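Local structure of peroxiredoxin PRX1, mitochondrial (Saccharomyces cerevisiae, 5YKJ) at residues Tyr25-Asp39 / Asn62-His76. The protein reduces peroxides in yeast mitochondria as a 1-Cys thiol peroxidase, with its oxidised cysteine probably recycled through the glutathione and thioredoxin systems. Residues are numbered along the deposited sequence; the frame is centred on the assembly and turned at random.
Sequences YLGDSWGVLFSHPAD and NVKLIGLSVEDVESH
The carboxylate of Asp39 is gripped by His76 and Ser69 in a polar cluster built by the end of strand 63-69, the loop after it and the start of helix 73-87. His76 ND1 meets the syn lone pair of Asp39 OD2 at 2.5 Å, with the oxygen 5° out of the imidazole plane, while carboxylate and ring planes stand 44° apart. Ser69 OG, anti to the backbone N (chi1 -178°), donates to Asp39 OD1 at 2.7 Å. Glu71 OE1 takes the Asp39 backbone N-H from above its own carboxylate plane. Between strands 30-36 and 63-69, seven N-H...O bonds from Trp30 N to His36 N establish parallel pairing in the thioredoxin-fold sheet. Over one face of the Phe34 ring lies Gly67 CA, 3.7 Å from the centroid, a CH-pi contact where a side chain would clash. At the other end, Lys64 CD sits over one face of the Tyr25 ring, 4.3 Å from its centroid, a CH-pi contact, and Lys64 NZ donates to Tyr25 O (3.2 Å) and Leu26 O (3.1 Å), where helix 22-26 ends. A leucine here would remove the ammonium and would probably leave Tyr25 O without this partner, with Leu26 O keeping Ser29 N. Tyr25 OH donates to Leu65 O at 2.6 Å. Glu71 OE2 lies 4.0 Å from Asp39 OD2; the bonds from His76 ND1 and Ser69 OG probably help offset this proximity of acidic groups.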
loop_
_atom_site.group_PDB
_atom_site.type_symbol
_atom_site.label_atom_id
_atom_site.label_comp_id
_atom_site.label_asym_id
_atom_site.label_seq_id
_atom_site.Cartn_x
_atom_site.Cartn_y
_atom_site.Cartn_z
ATOM N N TYR A 25 13.065 5.829 5.147
ATOM C CA TYR A 25 13.058 4.678 4.288
ATOM C C TYR A 25 12.332 4.982 2.981
ATOM O O TYR A 25 12.760 4.622 1.934
ATOM C CB TYR A 25 12.389 3.433 4.975
ATOM C CG TYR A 25 12.050 2.298 4.005
ATOM C CD1 TYR A 25 13.021 1.486 3.524
ATOM C CD2 TYR A 25 10.763 2.051 3.609
ATOM C CE1 TYR A 25 12.750 0.485 2.645
ATOM C CE2 TYR A 25 10.467 1.042 2.741
ATOM C CZ TYR A 25 11.458 0.252 2.247
ATOM O OH TYR A 25 11.177 -0.752 1.365
ATOM N N LEU A 26 11.183 5.611 3.100
ATOM C CA LEU A 26 10.382 5.934 1.956
ATOM C C LEU A 26 11.025 6.959 1.037
ATOM O O LEU A 26 10.911 6.883 -0.102
ATOM C CB LEU A 26 9.014 6.458 2.379
ATOM C CG LEU A 26 8.012 5.488 2.971
ATOM C CD1 LEU A 26 6.771 6.240 3.388
ATOM C CD2 LEU A 26 7.706 4.360 2.008
ATOM N N GLY A 27 11.663 7.931 1.631
ATOM C CA GLY A 27 12.257 8.980 0.850
ATOM C C GLY A 27 11.209 9.712 0.074
ATOM O O GLY A 27 10.209 10.061 0.596
ATOM N N ASP A 28 11.470 9.922 -1.202
ATOM C CA ASP A 28 10.535 10.559 -2.081
ATOM C C ASP A 28 9.743 9.548 -2.932
ATOM O O ASP A 28 9.209 9.900 -3.909
ATOM C CB ASP A 28 11.214 11.552 -3.023
ATOM C CG ASP A 28 11.839 12.692 -2.311
ATOM O OD1 ASP A 28 11.309 13.165 -1.316
ATOM O OD2 ASP A 28 12.905 13.105 -2.761
ATOM N N SER A 29 9.710 8.297 -2.533
ATOM C CA SER A 29 8.998 7.292 -3.249
ATOM C C SER A 29 7.581 7.157 -2.696
ATOM O O SER A 29 7.288 7.626 -1.639
ATOM C CB SER A 29 9.695 5.958 -3.076
ATOM O OG SER A 29 10.927 5.910 -3.740
ATOM N N TRP A 30 6.750 6.492 -3.445
ATOM C CA TRP A 30 5.435 6.132 -2.954
ATOM C C TRP A 30 5.733 4.922 -2.046
ATOM O O TRP A 30 6.750 4.315 -2.120
ATOM C CB TRP A 30 4.479 5.693 -4.075
ATOM C CG TRP A 30 3.925 6.793 -4.864
ATOM C CD1 TRP A 30 4.579 7.551 -5.761
ATOM C CD2 TRP A 30 2.583 7.234 -4.884
ATOM N NE1 TRP A 30 3.743 8.465 -6.319
ATOM C CE2 TRP A 30 2.496 8.277 -5.809
ATOM C CE3 TRP A 30 1.436 6.841 -4.231
ATOM C CZ2 TRP A 30 1.320 8.953 -6.048
ATOM C CZ3 TRP A 30 0.247 7.509 -4.505
ATOM C CH2 TRP A 30 0.208 8.546 -5.392
ATOM N N GLY A 31 4.763 4.609 -1.221
ATOM C CA GLY A 31 4.869 3.503 -0.324
ATOM C C GLY A 31 3.606 2.647 -0.187
ATOM O O GLY A 31 2.553 3.130 -0.295
ATOM N N VAL A 32 3.824 1.373 0.038
ATOM C CA VAL A 32 2.773 0.436 0.346
ATOM C C VAL A 32 3.143 -0.249 1.682
ATOM O O VAL A 32 4.075 -0.988 1.743
ATOM C CB VAL A 32 2.518 -0.586 -0.772
ATOM C CG1 VAL A 32 1.458 -1.578 -0.352
ATOM C CG2 VAL A 32 2.044 0.073 -2.024
ATOM N N LEU A 33 2.374 0.062 2.726
ATOM C CA LEU A 33 2.574 -0.550 4.003
ATOM C C LEU A 33 1.469 -1.619 4.171
ATOM O O LEU A 33 0.337 -1.287 4.149
ATOM C CB LEU A 33 2.542 0.473 5.120
ATOM C CG LEU A 33 2.530 0.076 6.583
ATOM C CD1 LEU A 33 3.807 -0.605 6.954
ATOM C CD2 LEU A 33 2.202 1.266 7.474
ATOM N N PHE A 34 1.865 -2.874 4.301
ATOM C CA PHE A 34 0.958 -3.972 4.436
ATOM C C PHE A 34 1.190 -4.722 5.753
ATOM O O PHE A 34 2.249 -4.915 6.152
ATOM C CB PHE A 34 1.002 -4.938 3.242
ATOM C CG PHE A 34 2.378 -5.433 2.871
ATOM C CD1 PHE A 34 3.119 -4.760 2.005
ATOM C CD2 PHE A 34 2.895 -6.564 3.403
ATOM C CE1 PHE A 34 4.338 -5.199 1.643
ATOM C CE2 PHE A 34 4.135 -7.027 3.038
ATOM C CZ PHE A 34 4.854 -6.328 2.178
ATOM N N SER A 35 0.075 -5.090 6.365
ATOM C CA SER A 35 0.031 -5.640 7.668
ATOM C C SER A 35 -0.411 -7.092 7.812
ATOM O O SER A 35 -1.205 -7.537 7.112
ATOM C CB SER A 35 -0.900 -4.766 8.511
ATOM O OG SER A 35 -0.627 -3.433 8.276
ATOM N N HIS A 36 0.213 -7.754 8.780
ATOM C CA HIS A 36 -0.045 -9.130 9.119
ATOM C C HIS A 36 -0.120 -9.333 10.622
ATOM O O HIS A 36 0.615 -8.812 11.322
ATOM C CB HIS A 36 1.031 -10.033 8.496
ATOM C CG HIS A 36 1.127 -9.855 7.030
ATOM N ND1 HIS A 36 0.325 -10.516 6.151
ATOM C CD2 HIS A 36 1.907 -9.052 6.287
ATOM C CE1 HIS A 36 0.570 -10.091 4.937
ATOM N NE2 HIS A 36 1.535 -9.217 4.990
ATOM N N PRO A 37 -1.086 -10.149 11.070
ATOM C CA PRO A 37 -1.219 -10.403 12.498
ATOM C C PRO A 37 -0.069 -11.222 13.123
ATOM O O PRO A 37 0.221 -11.046 14.242
ATOM C CB PRO A 37 -2.565 -11.138 12.629
ATOM C CG PRO A 37 -3.288 -10.842 11.383
ATOM C CD PRO A 37 -2.252 -10.681 10.336
ATOM N N ALA A 38 0.491 -12.130 12.358
ATOM C CA ALA A 38 1.518 -13.024 12.854
ATOM C C ALA A 38 2.358 -13.601 11.732
ATOM O O ALA A 38 1.967 -13.568 10.630
ATOM C CB ALA A 38 0.868 -14.155 13.593
ATOM N N ASP A 39 3.522 -14.136 12.061
ATOM C CA ASP A 39 4.367 -14.779 11.099
ATOM C C ASP A 39 3.933 -16.238 10.973
ATOM O O ASP A 39 3.242 -16.714 11.757
ATOM C CB ASP A 39 5.854 -14.766 11.545
ATOM C CG ASP A 39 6.465 -13.386 11.585
ATOM O OD1 ASP A 39 5.749 -12.457 11.344
ATOM O OD2 ASP A 39 7.631 -13.308 11.918
ATOM N N ASN A 62 8.294 3.637 -8.813
ATOM C CA ASN A 62 8.804 4.419 -7.695
ATOM C C ASN A 62 8.013 4.168 -6.402
ATOM O O ASN A 62 7.691 5.056 -5.716
ATOM C CB ASN A 62 8.864 5.917 -7.988
ATOM C CG ASN A 62 9.667 6.665 -6.981
ATOM O OD1 ASN A 62 10.626 6.177 -6.480
ATOM N ND2 ASN A 62 9.254 7.883 -6.701
ATOM N N VAL A 63 7.710 2.908 -6.151
ATOM C CA VAL A 63 7.007 2.481 -4.961
ATOM C C VAL A 63 7.882 1.530 -4.117
ATOM O O VAL A 63 8.374 0.600 -4.614
ATOM C CB VAL A 63 5.715 1.733 -5.305
ATOM C CG1 VAL A 63 4.988 1.323 -4.047
ATOM C CG2 VAL A 63 4.807 2.575 -6.175
ATOM N N LYS A 64 8.009 1.826 -2.835
ATOM C CA LYS A 64 8.725 1.007 -1.903
ATOM C C LYS A 64 7.711 0.243 -1.041
ATOM O O LYS A 64 6.768 0.787 -0.586
ATOM C CB LYS A 64 9.565 1.846 -0.983
ATOM C CG LYS A 64 10.743 2.467 -1.672
ATOM C CD LYS A 64 11.749 3.094 -0.749
ATOM C CE LYS A 64 12.813 3.718 -1.603
ATOM N NZ LYS A 64 13.154 5.090 -1.252
ATOM N N LEU A 65 7.973 -1.042 -0.877
ATOM C CA LEU A 65 7.165 -1.926 -0.097
ATOM C C LEU A 65 7.730 -2.036 1.305
ATOM O O LEU A 65 8.872 -1.886 1.536
ATOM C CB LEU A 65 7.098 -3.321 -0.745
ATOM C CG LEU A 65 6.547 -3.397 -2.146
ATOM C CD1 LEU A 65 6.876 -4.705 -2.810
ATOM C CD2 LEU A 65 5.055 -3.290 -2.076
ATOM N N ILE A 66 6.828 -2.252 2.236
ATOM C CA ILE A 66 7.186 -2.487 3.621
ATOM C C ILE A 66 6.080 -3.278 4.328
ATOM O O ILE A 66 4.974 -2.938 4.284
ATOM C CB ILE A 66 7.583 -1.217 4.369
ATOM C CG1 ILE A 66 8.095 -1.562 5.731
ATOM C CG2 ILE A 66 6.440 -0.236 4.419
ATOM C CD1 ILE A 66 8.989 -0.492 6.298
ATOM N N GLY A 67 6.499 -4.337 4.941
ATOM C CA GLY A 67 5.606 -5.193 5.592
ATOM C C GLY A 67 5.541 -5.012 7.149
ATOM O O GLY A 67 6.494 -4.520 7.684
ATOM N N LEU A 68 4.449 -5.218 7.917
ATOM C CA LEU A 68 4.420 -5.135 9.311
ATOM C C LEU A 68 3.760 -6.425 9.714
ATOM O O LEU A 68 2.808 -6.837 9.230
ATOM C CB LEU A 68 3.551 -3.938 9.741
ATOM C CG LEU A 68 3.306 -3.724 11.221
ATOM C CD1 LEU A 68 2.804 -2.329 11.448
ATOM C CD2 LEU A 68 2.236 -4.679 11.710
ATOM N N SER A 69 4.340 -7.006 10.762
ATOM C CA SER A 69 3.834 -8.206 11.383
ATOM C C SER A 69 4.137 -8.130 12.893
ATOM O O SER A 69 5.185 -7.705 13.242
ATOM C CB SER A 69 4.407 -9.461 10.790
ATOM O OG SER A 69 3.838 -10.538 11.401
ATOM N N VAL A 70 3.206 -8.578 13.745
ATOM C CA VAL A 70 3.405 -8.534 15.144
ATOM C C VAL A 70 4.189 -9.623 15.779
ATOM O O VAL A 70 3.681 -10.389 16.485
ATOM C CB VAL A 70 2.033 -8.363 15.824
ATOM C CG1 VAL A 70 2.177 -8.103 17.305
ATOM C CG2 VAL A 70 1.260 -7.277 15.147
ATOM N N GLU A 71 5.462 -9.604 15.478
ATOM C CA GLU A 71 6.458 -10.502 16.011
ATOM C C GLU A 71 7.811 -9.793 15.961
ATOM O O GLU A 71 7.926 -8.780 15.422
ATOM C CB GLU A 71 6.546 -11.841 15.238
ATOM C CG GLU A 71 5.242 -12.516 15.005
ATOM C CD GLU A 71 5.276 -14.031 15.119
ATOM O OE1 GLU A 71 4.323 -14.701 14.776
ATOM O OE2 GLU A 71 6.306 -14.554 15.517
ATOM N N ASP A 72 8.803 -10.388 16.586
ATOM C CA ASP A 72 10.137 -9.828 16.586
ATOM C C ASP A 72 10.891 -10.044 15.272
ATOM O O ASP A 72 10.495 -10.798 14.481
ATOM C CB ASP A 72 10.936 -10.255 17.835
ATOM C CG ASP A 72 11.216 -11.737 17.901
ATOM O OD1 ASP A 72 11.330 -12.416 16.935
ATOM O OD2 ASP A 72 11.316 -12.198 19.020
ATOM N N VAL A 73 11.969 -9.322 15.073
ATOM C CA VAL A 73 12.750 -9.404 13.873
ATOM C C VAL A 73 13.334 -10.794 13.688
ATOM O O VAL A 73 13.394 -11.273 12.623
ATOM C CB VAL A 73 13.840 -8.340 13.868
ATOM C CG1 VAL A 73 14.754 -8.528 12.698
ATOM C CG2 VAL A 73 13.212 -6.962 13.734
ATOM N N GLU A 74 13.739 -11.404 14.771
ATOM C CA GLU A 74 14.294 -12.727 14.655
ATOM C C GLU A 74 13.278 -13.672 14.048
ATOM O O GLU A 74 13.599 -14.451 13.205
ATOM C CB GLU A 74 14.749 -13.235 16.010
ATOM C CG GLU A 74 14.982 -14.707 16.073
ATOM C CD GLU A 74 15.810 -15.155 17.254
ATOM O OE1 GLU A 74 16.013 -14.371 18.193
ATOM O OE2 GLU A 74 16.270 -16.310 17.196
ATOM N N SER A 75 12.047 -13.563 14.476
ATOM C CA SER A 75 11.015 -14.389 13.909
ATOM C C SER A 75 10.815 -14.055 12.428
ATOM O O SER A 75 10.743 -14.908 11.612
ATOM C CB SER A 75 9.737 -14.261 14.719
ATOM O OG SER A 75 8.685 -14.854 14.032
ATOM N N HIS A 76 10.807 -12.775 12.110
ATOM C CA HIS A 76 10.628 -12.353 10.731
ATOM C C HIS A 76 11.740 -12.874 9.829
ATOM O O HIS A 76 11.485 -13.178 8.727
ATOM C CB HIS A 76 10.581 -10.834 10.598
ATOM C CG HIS A 76 9.403 -10.201 11.235
ATOM N ND1 HIS A 76 8.374 -10.911 11.776
ATOM C CD2 HIS A 76 9.100 -8.901 11.409
ATOM C CE1 HIS A 76 7.496 -10.064 12.279
ATOM N NE2 HIS A 76 7.907 -8.847 12.056
HETATM O O HOH W 1 13.496 8.178 -2.677
#